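Local atomic coordinates of oxalate biosynthetic component 1 (Burkholderia thailandensis, PDB entry 5IKY), a protein that takes part in quorum sensing-dependent oxalate production as a bifunctional enzyme with serine hydrolase and lyase activities. Residues R62-D67 / P107-P112; L268-S273 / N698-N703; V691-R696 / V704-L709. All blocks are in the same frame, centred on the assembly; numbering follows the deposited sequence.

Contact 1. Residues R62-D67 / P107-P112; sequences REYGYD and PSLAQP
Tyr64 lays its ring against the backbone of Pro107 and Ser108, and Arg62, two residues earlier on the same side of the strand, binds the carbonyls of that loop. CG of Tyr64 stands anti to its own backbone N (chi1 -177°), which sets the ring against Ser108. At the root, CB lies 4.1 Å from Pro107 O. On the rim, CD1 of Tyr64 comes to 3.6 Å from Pro107 O, whereas CD2 on the other side lies 4.1 Å from CG of Leu109, whose side chain runs past the ring in the opposite direction. The middle of the ring is covered on one face by CA of Ser108, 3.7 Å from the centroid and close to the ring normal, a CH-pi contact. At the end, the tyrosine OH reaches CB of Ser108 at 3.6 Å.

The guanidinium of Arg62 approaches Pro107 O end-on. Arg62 NH1 and NH2 both donate to Pro107 O, at 3.1 and 3.0 Å, and this oxygen lies nearly in the guanidinium plane. Relative to the carbonyl the two donors differ: NH1 is tilted modestly from its plane, while NH2 sits well above it. NH2 also makes a weak bond to Ser108 O, and the bonds to two carbonyls probably restrict the rotation of the guanidinium. Arg62, Tyr64 and Leu109 all touch Ile156 of the adjoining strand 156-160. The arrangement is that of a loop folded against a small antiparallel sheet in the N-terminal domain, whose central strand, 60-64, presents an arginine and a tyrosine to it.

Contact 2. Residues L268-S273 / N698-N703; sequences LDLEPS and NSDYSN
Asp269 and Leu270 close helix 257-270, and their carbonyls meet the start of a type I beta turn that runs from Asn698 to Tyr701. The two backbones come within 5.2 Å at the CA atoms of Asp269 and Ser699. Ser699 N donates to Asp269 O, with an N-H...O angle of 159°, so the turn takes up a carbonyl from the last turn of the helix. Glu271 is the first residue to leave helical angles, and Pro272 follows with its CD 4.4 Å from CB of Asn698.

Asn698 supplies the second bond. Its ND2 reaches Leu270 O at 3.2 Å along a nearly straight path (168°), in the carbonyl plane and on a lone pair, with the oxygen also close to the plane of the asparagine amide. The other end of that amide faces its own loop: OD1 of Asn698 accepts from Ser702 N at 2.7 Å and from Asn703 N at 2.9 Å. CG lies between the backbone N and the carbonyl carbon (chi1 59°), a position from which one amide can bind the helix end and the later part of its own loop, and bonds at both ends probably fix the rotation of the amide about chi2. Beside it, CB of Asp269 lies 3.4 Å from Ser699 OG. CD2 of Leu270 lies against OG of Ser699 and OD1 of Asp700, the leucine crossing the Asp700 side chain at about a right angle.

Helix 206-218 flanks the contact, its Arg214 touching Leu270 and Ser702 and forming a salt bridge with Glu271; the loop 698-703 connects strands 696-697 and 704-705.

Contact 3. Residues V691-R696 / V704-L709; sequences VGIPCR and VVNLGL
A two-stranded antiparallel hairpin in the cap domain pairs Arg696 with Val705, and the contact runs on from this pair into the chain on the far side of each residue. Val705 N donates to Arg696 O at 2.8 Å, while the return bond from Arg696 N to Val705 O is weak. One step further, both chains leave the extended form: Cys695 and Asn706 each adopt left-handed helical backbone angles, and Cys695 N donates to Asn706 O at 3.1 Å.

The side chain of Asn706 then turns across to the other segment. Its ND2 binds Ile693 O at 3.0 Å, the acceptor lying near the amide plane, and the same nitrogen also donates to OD2 of Asp531, outside the two segments. That outside carboxylate oxygen is also the salt-bridge partner of Arg696 NH1; sharing it probably accounts for the closeness of NH1 and ND2, two donors that do not bond each other. The guanidinium is turned 72° from the Asn706 amide, and CG2 of Val705 sits 3.9 Å above the plane of the Arg696 guanidinium, over its centre. Further along, the branched end of Leu709 fits against two residues at once: CD1 lies 3.9 Å from CG2 of Ile693 and 4.0 Å from CG of Pro694. Beyond the paired strands, SG of Cys695 meets CD2 of Leu707 at 3.9 Å.

Helix 530-541 supplies Asp531 and sets Phe535 against Pro694 and Leu709. Cys695, Val704 and Leu707 face helix 998-1002, and Pro694 also touches Tyr715 at the start of helix 715-734.

Contacts 2 and 3 are neighbours, their centres about 12 Å apart, and their segments alternate along the chain: the loop of contact 2 joins the hairpin strands of contact 3. They touch through Pro272, whose CG lies 3.7 Å from NH2 of Arg696 and whose CD lies 3.9 Å from CG1 of Val705. Contact 2 joins the cap domain to the beta-keto acid cleavage enzyme region, whereas contact 3 lies within the cap domain. A magnesium ion is bound by His227 and Glu477 in what is probably the TIM-barrel part. Glu519 spans both contacts, bonding to Asn706 N and weakly to Ser273. Contact 1 stands apart in the N-terminal domain, its centre about 41 Å from that of contact 2 and 51 Å from that of contact 3.

Contact 1. Residues R62-D67 / P107-P112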
ATOM      1  N   ARG A  62      28.564  25.305 -12.999  1.00 59.73           N
ATOM      2  CA  ARG A  62      27.949  24.760 -14.202  1.00 59.95           C
ATOM      3  C   ARG A  62      26.542  25.327 -14.319  1.00 63.91           C
ATOM      4  O   ARG A  62      25.612  24.833 -13.681  1.00 77.08           O
ATOM      5  CB  ARG A  62      27.914  23.231 -14.161  1.00 59.56           C
ATOM      6  CG  ARG A  62      27.244  22.585 -15.368  1.00 59.82           C
ATOM      7  CD  ARG A  62      28.093  22.702 -16.625  1.00 61.46           C
ATOM      8  NE  ARG A  62      27.486  22.007 -17.759  1.00 67.36           N
ATOM      9  CZ  ARG A  62      26.805  22.609 -18.729  1.00 69.45           C
ATOM     10  NH1 ARG A  62      26.651  23.926 -18.715  1.00 71.28           N
ATOM     11  NH2 ARG A  62      26.284  21.895 -19.719  1.00 65.36           N
ATOM     12  N   GLU A  63      26.392  26.375 -15.122  1.00 63.71           N
ATOM     13  CA  GLU A  63      25.115  27.070 -15.223  1.00 59.27           C
ATOM     14  C   GLU A  63      24.579  27.102 -16.649  1.00 60.02           C
ATOM     15  O   GLU A  63      25.344  27.142 -17.610  1.00 72.25           O
ATOM     16  CB  GLU A  63      25.244  28.499 -14.693  1.00 62.63           C
ATOM     17  CG  GLU A  63      26.255  29.356 -15.438  1.00 63.60           C
ATOM     18  CD  GLU A  63      26.165  30.820 -15.057  1.00 85.48           C
ATOM     19  OE1 GLU A  63      25.078  31.256 -14.619  1.00 99.84           O
ATOM     20  OE2 GLU A  63      27.178  31.538 -15.198  1.00 84.00           O
ATOM     21  N   TYR A  64      23.254  27.085 -16.765  1.00 61.73           N
ATOM     22  CA  TYR A  64      22.577  27.222 -18.049  1.00 59.97           C
ATOM     23  C   TYR A  64      21.088  27.483 -17.846  1.00 69.05           C
ATOM     24  O   TYR A  64      20.403  26.717 -17.165  1.00 65.84           O
ATOM     25  CB  TYR A  64      22.776  25.970 -18.911  1.00 67.37           C
ATOM     26  CG  TYR A  64      22.156  26.069 -20.289  1.00 61.37           C
ATOM     27  CD1 TYR A  64      22.820  26.711 -21.324  1.00 71.32           C
ATOM     28  CD2 TYR A  64      20.909  25.515 -20.554  1.00 60.78           C
ATOM     29  CE1 TYR A  64      22.260  26.803 -22.589  1.00 64.08           C
ATOM     30  CE2 TYR A  64      20.341  25.603 -21.813  1.00 61.71           C
ATOM     31  CZ  TYR A  64      21.021  26.248 -22.824  1.00 63.24           C
ATOM     32  OH  TYR A  64      20.461  26.336 -24.077  1.00 75.50           O
ATOM     33  N   GLY A  65      20.597  28.573 -18.428  1.00 59.65           N
ATOM     34  CA  GLY A  65      19.173  28.862 -18.453  1.00 59.06           C
ATOM     35  C   GLY A  65      18.672  29.840 -17.405  1.00 58.31           C
ATOM     36  O   GLY A  65      17.467  30.035 -17.274  1.00 57.74           O
ATOM     37  N   TYR A  66      19.583  30.472 -16.673  1.00 58.39           N
ATOM     38  CA  TYR A  66      19.181  31.323 -15.553  1.00 57.68           C
ATOM     39  C   TYR A  66      19.449  32.812 -15.768  1.00 60.91           C
ATOM     40  O   TYR A  66      19.343  33.602 -14.829  1.00 71.32           O
ATOM     41  CB  TYR A  66      19.880  30.862 -14.272  1.00 56.86           C
ATOM     42  CG  TYR A  66      19.254  29.634 -13.663  1.00 64.76           C
ATOM     43  CD1 TYR A  66      18.162  29.741 -12.811  1.00 54.51           C
ATOM     44  CD2 TYR A  66      19.743  28.368 -13.945  1.00 68.04           C
ATOM     45  CE1 TYR A  66      17.580  28.623 -12.253  1.00 60.44           C
ATOM     46  CE2 TYR A  66      19.167  27.241 -13.390  1.00 62.88           C
ATOM     47  CZ  TYR A  66      18.084  27.375 -12.546  1.00 61.69           C
ATOM     48  OH  TYR A  66      17.504  26.257 -11.989  1.00 60.39           O
ATOM     49  N   ASP A  67      19.782  33.192 -16.999  1.00 60.17           N
ATOM     50  CA  ASP A  67      20.097  34.583 -17.309  1.00 61.07           C
ATOM     51  C   ASP A  67      18.847  35.446 -17.476  1.00 61.09           C
ATOM     52  O   ASP A  67      17.805  34.973 -17.924  1.00 60.75           O
ATOM     53  CB  ASP A  67      20.947  34.665 -18.579  1.00 62.59           C
ATOM     54  CG  ASP A  67      22.316  34.033 -18.411  1.00 62.86           C
ATOM     55  OD1 ASP A  67      22.950  34.249 -17.357  1.00 71.55           O
ATOM     56  OD2 ASP A  67      22.760  33.318 -19.334  1.00 75.98           O
ATOM     57  N   PRO A 107      27.687  25.424 -22.481  1.00 77.70           N
ATOM     58  CA  PRO A 107      27.055  24.305 -23.190  1.00 74.09           C
ATOM     59  C   PRO A 107      25.629  24.046 -22.715  1.00 69.58           C
ATOM     60  O   PRO A 107      25.349  24.144 -21.520  1.00 64.02           O
ATOM     61  CB  PRO A 107      27.959  23.120 -22.848  1.00 79.44           C
ATOM     62  CG  PRO A 107      29.288  23.728 -22.627  1.00 94.54           C
ATOM     63  CD  PRO A 107      29.029  25.066 -21.988  1.00 80.98           C
ATOM     64  N   SER A 108      24.742  23.724 -23.650  1.00 70.05           N
ATOM     65  CA  SER A 108      23.353  23.435 -23.323  1.00 73.42           C
ATOM     66  C   SER A 108      23.234  22.099 -22.606  1.00 72.87           C
ATOM     67  O   SER A 108      24.220  21.385 -22.434  1.00 77.52           O
ATOM     68  CB  SER A 108      22.492  23.426 -24.585  1.00 79.37           C
ATOM     69  OG  SER A 108      22.681  22.225 -25.311  1.00 80.21           O
ATOM     70  N   LEU A 109      22.016  21.763 -22.198  1.00 71.65           N
ATOM     71  CA  LEU A 109      21.757  20.490 -21.539  1.00 61.23           C
ATOM     72  C   LEU A 109      21.086  19.497 -22.475  1.00 61.68           C
ATOM     73  O   LEU A 109      20.204  18.744 -22.059  1.00 86.53           O
ATOM     74  CB  LEU A 109      20.893  20.706 -20.298  1.00 59.59           C
ATOM     75  CG  LEU A 109      21.509  21.635 -19.251  1.00 64.41           C
ATOM     76  CD1 LEU A 109      20.556  21.842 -18.104  1.00 61.10           C
ATOM     77  CD2 LEU A 109      22.825  21.065 -18.757  1.00 73.89           C
ATOM     78  N   ALA A 110      21.504  19.505 -23.738  1.00 76.88           N
ATOM     79  CA  ALA A 110      20.974  18.582 -24.738  1.00 81.95           C
ATOM     80  C   ALA A 110      21.247  17.159 -24.326  1.00 93.02           C
ATOM     81  O   ALA A 110      20.501  16.244 -24.635  1.00107.23           O
ATOM     82  CB  ALA A 110      21.595  18.852 -26.094  1.00 65.77           C
ATOM     83  N   GLN A 111      22.344  17.008 -23.602  1.00 91.04           N
ATOM     84  CA  GLN A 111      22.826  15.713 -23.177  1.00101.78           C
ATOM     85  C   GLN A 111      23.196  15.882 -21.695  1.00 82.85           C
ATOM     86  O   GLN A 111      23.958  16.791 -21.344  1.00 83.05           O
ATOM     87  CB  GLN A 111      23.927  15.305 -24.170  1.00111.73           C
ATOM     88  CG  GLN A 111      23.913  13.885 -24.854  1.00134.53           C
ATOM     89  CD  GLN A 111      22.497  13.256 -25.238  1.00143.57           C
ATOM     90  OE1 GLN A 111      22.427  12.117 -25.769  1.00146.38           O
ATOM     91  NE2 GLN A 111      21.428  13.859 -24.725  1.00141.65           N
ATOM     92  N   PRO A 112      22.532  15.085 -20.814  1.00 67.17           N
ATOM     93  CA  PRO A 112      22.627  15.302 -19.359  1.00 72.66           C
ATOM     94  C   PRO A 112      24.056  15.349 -18.848  1.00 62.67           C
ATOM     95  O   PRO A 112      24.840  14.496 -19.244  1.00 75.19           O
ATOM     96  CB  PRO A 112      21.894  14.097 -18.771  1.00 65.55           C
ATOM     97  CG  PRO A 112      20.940  13.683 -19.803  1.00 62.16           C
ATOM     98  CD  PRO A 112      21.589  13.992 -21.142  1.00 63.81           C
TER

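Contact 2. Residues L268-S273 / N698-N703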
ATOM      1  N   LEU A 268      -6.263   9.124   5.755  1.00 45.82           N
ATOM      2  CA  LEU A 268      -7.303   8.203   6.209  1.00 48.83           C
ATOM      3  C   LEU A 268      -7.963   7.485   5.029  1.00 51.04           C
ATOM      4  O   LEU A 268      -8.375   6.332   5.147  1.00 58.89           O
ATOM      5  CB  LEU A 268      -8.362   8.945   7.025  1.00 48.00           C
ATOM      6  CG  LEU A 268      -7.973   9.458   8.412  1.00 53.10           C
ATOM      7  CD1 LEU A 268      -9.101  10.296   8.979  1.00 45.86           C
ATOM      8  CD2 LEU A 268      -7.635   8.312   9.352  1.00 36.03           C
ATOM      9  N   ASP A 269      -8.060   8.177   3.896  1.00 47.96           N
ATOM     10  CA  ASP A 269      -8.644   7.609   2.681  1.00 47.35           C
ATOM     11  C   ASP A 269      -7.681   6.680   1.946  1.00 49.57           C
ATOM     12  O   ASP A 269      -8.056   5.581   1.536  1.00 48.43           O
ATOM     13  CB  ASP A 269      -9.092   8.720   1.728  1.00 55.43           C
ATOM     14  CG  ASP A 269     -10.523   9.160   1.967  1.00 65.26           C
ATOM     15  OD1 ASP A 269     -11.340   8.326   2.410  1.00 77.70           O
ATOM     16  OD2 ASP A 269     -10.835  10.338   1.691  1.00 73.94           O
ATOM     17  N   LEU A 270      -6.443   7.133   1.776  1.00 44.93           N
ATOM     18  CA  LEU A 270      -5.456   6.409   0.981  1.00 52.51           C
ATOM     19  C   LEU A 270      -4.684   5.373   1.797  1.00 64.48           C
ATOM     20  O   LEU A 270      -4.217   4.369   1.255  1.00 61.68           O
ATOM     21  CB  LEU A 270      -4.479   7.396   0.340  1.00 46.32           C
ATOM     22  CG  LEU A 270      -5.051   8.356  -0.707  1.00 52.89           C
ATOM     23  CD1 LEU A 270      -4.005   9.371  -1.134  1.00 39.33           C
ATOM     24  CD2 LEU A 270      -5.547   7.580  -1.909  1.00 39.99           C
ATOM     25  N   GLU A 271      -4.541   5.626   3.094  1.00 48.31           N
ATOM     26  CA  GLU A 271      -3.782   4.739   3.974  1.00 45.12           C
ATOM     27  C   GLU A 271      -4.529   4.478   5.285  1.00 43.15           C
ATOM     28  O   GLU A 271      -4.082   4.909   6.346  1.00 48.41           O
ATOM     29  CB  GLU A 271      -2.404   5.338   4.270  1.00 40.34           C
ATOM     30  CG  GLU A 271      -1.599   5.727   3.033  1.00 47.85           C
ATOM     31  CD  GLU A 271      -0.998   4.529   2.317  1.00 56.56           C
ATOM     32  OE1 GLU A 271      -0.934   3.437   2.922  1.00 69.41           O
ATOM     33  OE2 GLU A 271      -0.591   4.681   1.147  1.00 66.77           O
ATOM     34  N   PRO A 272      -5.658   3.753   5.213  1.00 56.74           N
ATOM     35  CA  PRO A 272      -6.589   3.579   6.338  1.00 40.36           C
ATOM     36  C   PRO A 272      -5.982   2.926   7.582  1.00 39.27           C
ATOM     37  O   PRO A 272      -6.418   3.224   8.695  1.00 47.72           O
ATOM     38  CB  PRO A 272      -7.683   2.672   5.754  1.00 44.33           C
ATOM     39  CG  PRO A 272      -7.559   2.805   4.278  1.00 53.98           C
ATOM     40  CD  PRO A 272      -6.104   3.016   4.016  1.00 37.91           C
ATOM     41  N   SER A 273      -5.002   2.047   7.401  1.00 51.43           N
ATOM     42  CA  SER A 273      -4.442   1.301   8.526  1.00 42.38           C
ATOM     43  C   SER A 273      -3.214   1.975   9.132  1.00 46.51           C
ATOM     44  O   SER A 273      -2.799   1.635  10.241  1.00 49.59           O
ATOM     45  CB  SER A 273      -4.088  -0.122   8.093  1.00 37.21           C
ATOM     46  OG  SER A 273      -5.249  -0.831   7.691  1.00 67.96           O
ATOM     47  N   ASN A 698      -8.589   0.849  -0.924  1.00 47.84           N
ATOM     48  CA  ASN A 698      -8.476   2.212  -0.431  1.00 57.86           C
ATOM     49  C   ASN A 698      -9.219   3.134  -1.399  1.00 57.66           C
ATOM     50  O   ASN A 698      -9.749   2.671  -2.409  1.00 67.00           O
ATOM     51  CB  ASN A 698      -7.012   2.625  -0.265  1.00 48.82           C
ATOM     52  CG  ASN A 698      -6.225   2.533  -1.555  1.00 61.55           C
ATOM     53  OD1 ASN A 698      -6.662   1.913  -2.525  1.00 67.20           O
ATOM     54  ND2 ASN A 698      -5.045   3.139  -1.565  1.00 48.30           N
ATOM     55  N   SER A 699      -9.258   4.425  -1.092  1.00 52.35           N
ATOM     56  CA  SER A 699     -10.150   5.357  -1.782  1.00 53.35           C
ATOM     57  C   SER A 699      -9.982   5.420  -3.305  1.00 60.28           C
ATOM     58  O   SER A 699     -10.963   5.608  -4.023  1.00 73.14           O
ATOM     59  CB  SER A 699      -9.980   6.759  -1.192  1.00 54.14           C
ATOM     60  OG  SER A 699      -8.624   7.167  -1.221  1.00 65.93           O
ATOM     61  N   ASP A 700      -8.759   5.257  -3.801  1.00 53.18           N
ATOM     62  CA  ASP A 700      -8.524   5.377  -5.240  1.00 54.68           C
ATOM     63  C   ASP A 700      -7.989   4.091  -5.875  1.00 59.97           C
ATOM     64  O   ASP A 700      -7.368   4.127  -6.942  1.00 67.14           O
ATOM     65  CB  ASP A 700      -7.564   6.538  -5.521  1.00 48.14           C
ATOM     66  CG  ASP A 700      -6.146   6.241  -5.089  1.00 61.08           C
ATOM     67  OD1 ASP A 700      -5.954   5.362  -4.222  1.00 67.07           O
ATOM     68  OD2 ASP A 700      -5.216   6.886  -5.616  1.00 75.19           O
ATOM     69  N   TYR A 701      -8.230   2.966  -5.208  1.00 53.94           N
ATOM     70  CA  TYR A 701      -7.864   1.644  -5.715  1.00 61.28           C
ATOM     71  C   TYR A 701      -6.358   1.503  -5.938  1.00 63.40           C
ATOM     72  O   TYR A 701      -5.920   0.907  -6.922  1.00 75.28           O
ATOM     73  CB  TYR A 701      -8.630   1.345  -7.010  1.00 63.26           C
ATOM     74  CG  TYR A 701     -10.130   1.425  -6.829  1.00 64.13           C
ATOM     75  CD1 TYR A 701     -10.857   0.314  -6.426  1.00 70.27           C
ATOM     76  CD2 TYR A 701     -10.816   2.614  -7.041  1.00 67.19           C
ATOM     77  CE1 TYR A 701     -12.224   0.381  -6.243  1.00 50.73           C
ATOM     78  CE2 TYR A 701     -12.185   2.690  -6.864  1.00 63.34           C
ATOM     79  CZ  TYR A 701     -12.883   1.570  -6.465  1.00 58.90           C
ATOM     80  OH  TYR A 701     -14.245   1.636  -6.289  1.00 80.59           O
ATOM     81  N   SER A 702      -5.578   2.046  -5.006  1.00 64.04           N
ATOM     82  CA  SER A 702      -4.121   1.954  -5.050  1.00 52.33           C
ATOM     83  C   SER A 702      -3.615   0.757  -4.259  1.00 53.50           C
ATOM     84  O   SER A 702      -2.480   0.318  -4.437  1.00 64.58           O
ATOM     85  CB  SER A 702      -3.480   3.229  -4.491  1.00 47.87           C
ATOM     86  OG  SER A 702      -3.943   4.382  -5.164  1.00 87.41           O
ATOM     87  N   ASN A 703      -4.458   0.240  -3.373  1.00 55.63           N
ATOM     88  CA  ASN A 703      -4.023  -0.773  -2.426  1.00 63.29           C
ATOM     89  C   ASN A 703      -5.197  -1.562  -1.855  1.00 60.99           C
ATOM     90  O   ASN A 703      -6.354  -1.159  -1.992  1.00 57.45           O
ATOM     91  CB  ASN A 703      -3.227  -0.114  -1.295  1.00 40.89           C
ATOM     92  CG  ASN A 703      -2.348  -1.093  -0.543  1.00 47.58           C
ATOM     93  OD1 ASN A 703      -1.939  -2.123  -1.080  1.00 63.87           O
ATOM     94  ND2 ASN A 703      -2.055  -0.777   0.714  1.00 59.47           N
TER

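Contact 3. Residues V691-R696 / V704-L709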
ATOM      1  N   VAL A 691     -19.685  -8.190   5.110  1.00 48.96           N
ATOM      2  CA  VAL A 691     -18.894  -9.062   4.245  1.00 54.47           C
ATOM      3  C   VAL A 691     -17.983  -8.262   3.316  1.00 56.83           C
ATOM      4  O   VAL A 691     -17.162  -8.833   2.599  1.00 61.74           O
ATOM      5  CB  VAL A 691     -19.788  -9.984   3.395  1.00 57.15           C
ATOM      6  CG1 VAL A 691     -20.547 -10.955   4.287  1.00 54.06           C
ATOM      7  CG2 VAL A 691     -20.744  -9.163   2.543  1.00 59.23           C
ATOM      8  N   GLY A 692     -18.132  -6.941   3.337  1.00 53.48           N
ATOM      9  CA  GLY A 692     -17.307  -6.066   2.523  1.00 44.36           C
ATOM     10  C   GLY A 692     -16.148  -5.451   3.287  1.00 52.55           C
ATOM     11  O   GLY A 692     -15.283  -4.802   2.700  1.00 57.35           O
ATOM     12  N   ILE A 693     -16.128  -5.646   4.603  1.00 58.31           N
ATOM     13  CA  ILE A 693     -15.041  -5.127   5.430  1.00 49.59           C
ATOM     14  C   ILE A 693     -13.694  -5.817   5.147  1.00 59.81           C
ATOM     15  O   ILE A 693     -12.680  -5.132   4.995  1.00 52.35           O
ATOM     16  CB  ILE A 693     -15.373  -5.242   6.935  1.00 51.65           C
ATOM     17  CG1 ILE A 693     -16.576  -4.364   7.279  1.00 46.30           C
ATOM     18  CG2 ILE A 693     -14.171  -4.846   7.789  1.00 40.27           C
ATOM     19  CD1 ILE A 693     -17.035  -4.503   8.713  1.00 49.96           C
ATOM     20  N   PRO A 694     -13.665  -7.164   5.068  1.00 58.45           N
ATOM     21  CA  PRO A 694     -12.356  -7.751   4.754  1.00 60.98           C
ATOM     22  C   PRO A 694     -11.913  -7.450   3.328  1.00 55.12           C
ATOM     23  O   PRO A 694     -12.748  -7.421   2.426  1.00 67.68           O
ATOM     24  CB  PRO A 694     -12.585  -9.260   4.935  1.00 50.37           C
ATOM     25  CG  PRO A 694     -13.853  -9.381   5.704  1.00 56.38           C
ATOM     26  CD  PRO A 694     -14.679  -8.208   5.297  1.00 52.46           C
ATOM     27  N   CYS A 695     -10.616  -7.221   3.145  1.00 56.59           N
ATOM     28  CA  CYS A 695     -10.020  -7.027   1.825  1.00 50.09           C
ATOM     29  C   CYS A 695     -10.669  -5.880   1.048  1.00 54.02           C
ATOM     30  O   CYS A 695     -11.088  -6.043  -0.097  1.00 71.27           O
ATOM     31  CB  CYS A 695     -10.099  -8.326   1.025  1.00 55.13           C
ATOM     32  SG  CYS A 695      -9.331  -9.724   1.871  1.00 64.77           S
ATOM     33  N   ARG A 696     -10.738  -4.721   1.693  1.00 56.54           N
ATOM     34  CA  ARG A 696     -11.258  -3.500   1.091  1.00 47.53           C
ATOM     35  C   ARG A 696     -10.245  -2.863   0.141  1.00 61.16           C
ATOM     36  O   ARG A 696      -9.044  -3.112   0.241  1.00 67.86           O
ATOM     37  CB  ARG A 696     -11.620  -2.492   2.184  1.00 57.48           C
ATOM     38  CG  ARG A 696     -13.085  -2.372   2.525  1.00 74.23           C
ATOM     39  CD  ARG A 696     -13.260  -1.337   3.629  1.00 89.13           C
ATOM     40  NE  ARG A 696     -12.513  -0.112   3.344  1.00 99.33           N
ATOM     41  CZ  ARG A 696     -11.724   0.510   4.217  1.00 85.41           C
ATOM     42  NH1 ARG A 696     -11.574   0.031   5.444  1.00 82.88           N
ATOM     43  NH2 ARG A 696     -11.085   1.617   3.863  1.00 72.56           N
ATOM     44  N   VAL A 704      -4.891  -2.689  -1.221  1.00 64.66           N
ATOM     45  CA  VAL A 704      -5.901  -3.502  -0.560  1.00 56.94           C
ATOM     46  C   VAL A 704      -5.648  -3.511   0.944  1.00 60.89           C
ATOM     47  O   VAL A 704      -4.531  -3.770   1.389  1.00 62.17           O
ATOM     48  CB  VAL A 704      -5.908  -4.947  -1.096  1.00 54.90           C
ATOM     49  CG1 VAL A 704      -7.073  -5.724  -0.509  1.00 61.78           C
ATOM     50  CG2 VAL A 704      -5.985  -4.946  -2.617  1.00 58.84           C
ATOM     51  N   VAL A 705      -6.687  -3.224   1.723  1.00 66.63           N
ATOM     52  CA  VAL A 705      -6.551  -3.131   3.173  1.00 57.08           C
ATOM     53  C   VAL A 705      -7.391  -4.187   3.888  1.00 61.61           C
ATOM     54  O   VAL A 705      -8.163  -4.905   3.255  1.00 63.85           O
ATOM     55  CB  VAL A 705      -6.952  -1.732   3.681  1.00 65.04           C
ATOM     56  CG1 VAL A 705      -6.266  -0.654   2.857  1.00 66.91           C
ATOM     57  CG2 VAL A 705      -8.456  -1.558   3.626  1.00 72.32           C
ATOM     58  N   ASN A 706      -7.229  -4.266   5.209  1.00 52.88           N
ATOM     59  CA  ASN A 706      -7.921  -5.243   6.052  1.00 44.25           C
ATOM     60  C   ASN A 706      -7.666  -6.680   5.610  1.00 53.20           C
ATOM     61  O   ASN A 706      -8.590  -7.488   5.513  1.00 59.81           O
ATOM     62  CB  ASN A 706      -9.427  -4.967   6.082  1.00 39.81           C
ATOM     63  CG  ASN A 706      -9.762  -3.630   6.716  1.00 49.79           C
ATOM     64  OD1 ASN A 706      -8.972  -3.082   7.487  1.00 52.92           O
ATOM     65  ND2 ASN A 706     -10.943  -3.102   6.401  1.00 39.82           N
ATOM     66  N   LEU A 707      -6.399  -6.989   5.351  1.00 52.80           N
ATOM     67  CA  LEU A 707      -5.997  -8.322   4.920  1.00 55.47           C
ATOM     68  C   LEU A 707      -5.804  -9.263   6.103  1.00 56.93           C
ATOM     69  O   LEU A 707      -5.738 -10.481   5.935  1.00 62.40           O
ATOM     70  CB  LEU A 707      -4.707  -8.246   4.103  1.00 62.27           C
ATOM     71  CG  LEU A 707      -4.788  -7.431   2.816  1.00 63.50           C
ATOM     72  CD1 LEU A 707      -3.418  -7.319   2.166  1.00 72.45           C
ATOM     73  CD2 LEU A 707      -5.784  -8.073   1.870  1.00 59.40           C
ATOM     74  N   GLY A 708      -5.715  -8.692   7.298  1.00 54.58           N
ATOM     75  CA  GLY A 708      -5.457  -9.466   8.499  1.00 47.33           C
ATOM     76  C   GLY A 708      -6.620 -10.335   8.933  1.00 56.83           C
ATOM     77  O   GLY A 708      -6.418 -11.410   9.499  1.00 60.00           O
ATOM     78  N   LEU A 709      -7.838  -9.873   8.663  1.00 44.04           N
ATOM     79  CA  LEU A 709      -9.049 -10.586   9.070  1.00 47.25           C
ATOM     80  C   LEU A 709      -9.102 -12.022   8.542  1.00 55.18           C
ATOM     81  O   LEU A 709      -9.681 -12.898   9.183  1.00 56.31           O
ATOM     82  CB  LEU A 709     -10.291  -9.821   8.611  1.00 41.25           C
ATOM     83  CG  LEU A 709     -10.459  -8.414   9.187  1.00 47.48           C
ATOM     84  CD1 LEU A 709     -11.695  -7.740   8.609  1.00 40.54           C
ATOM     85  CD2 LEU A 709     -10.529  -8.454  10.712  1.00 40.09           C
TER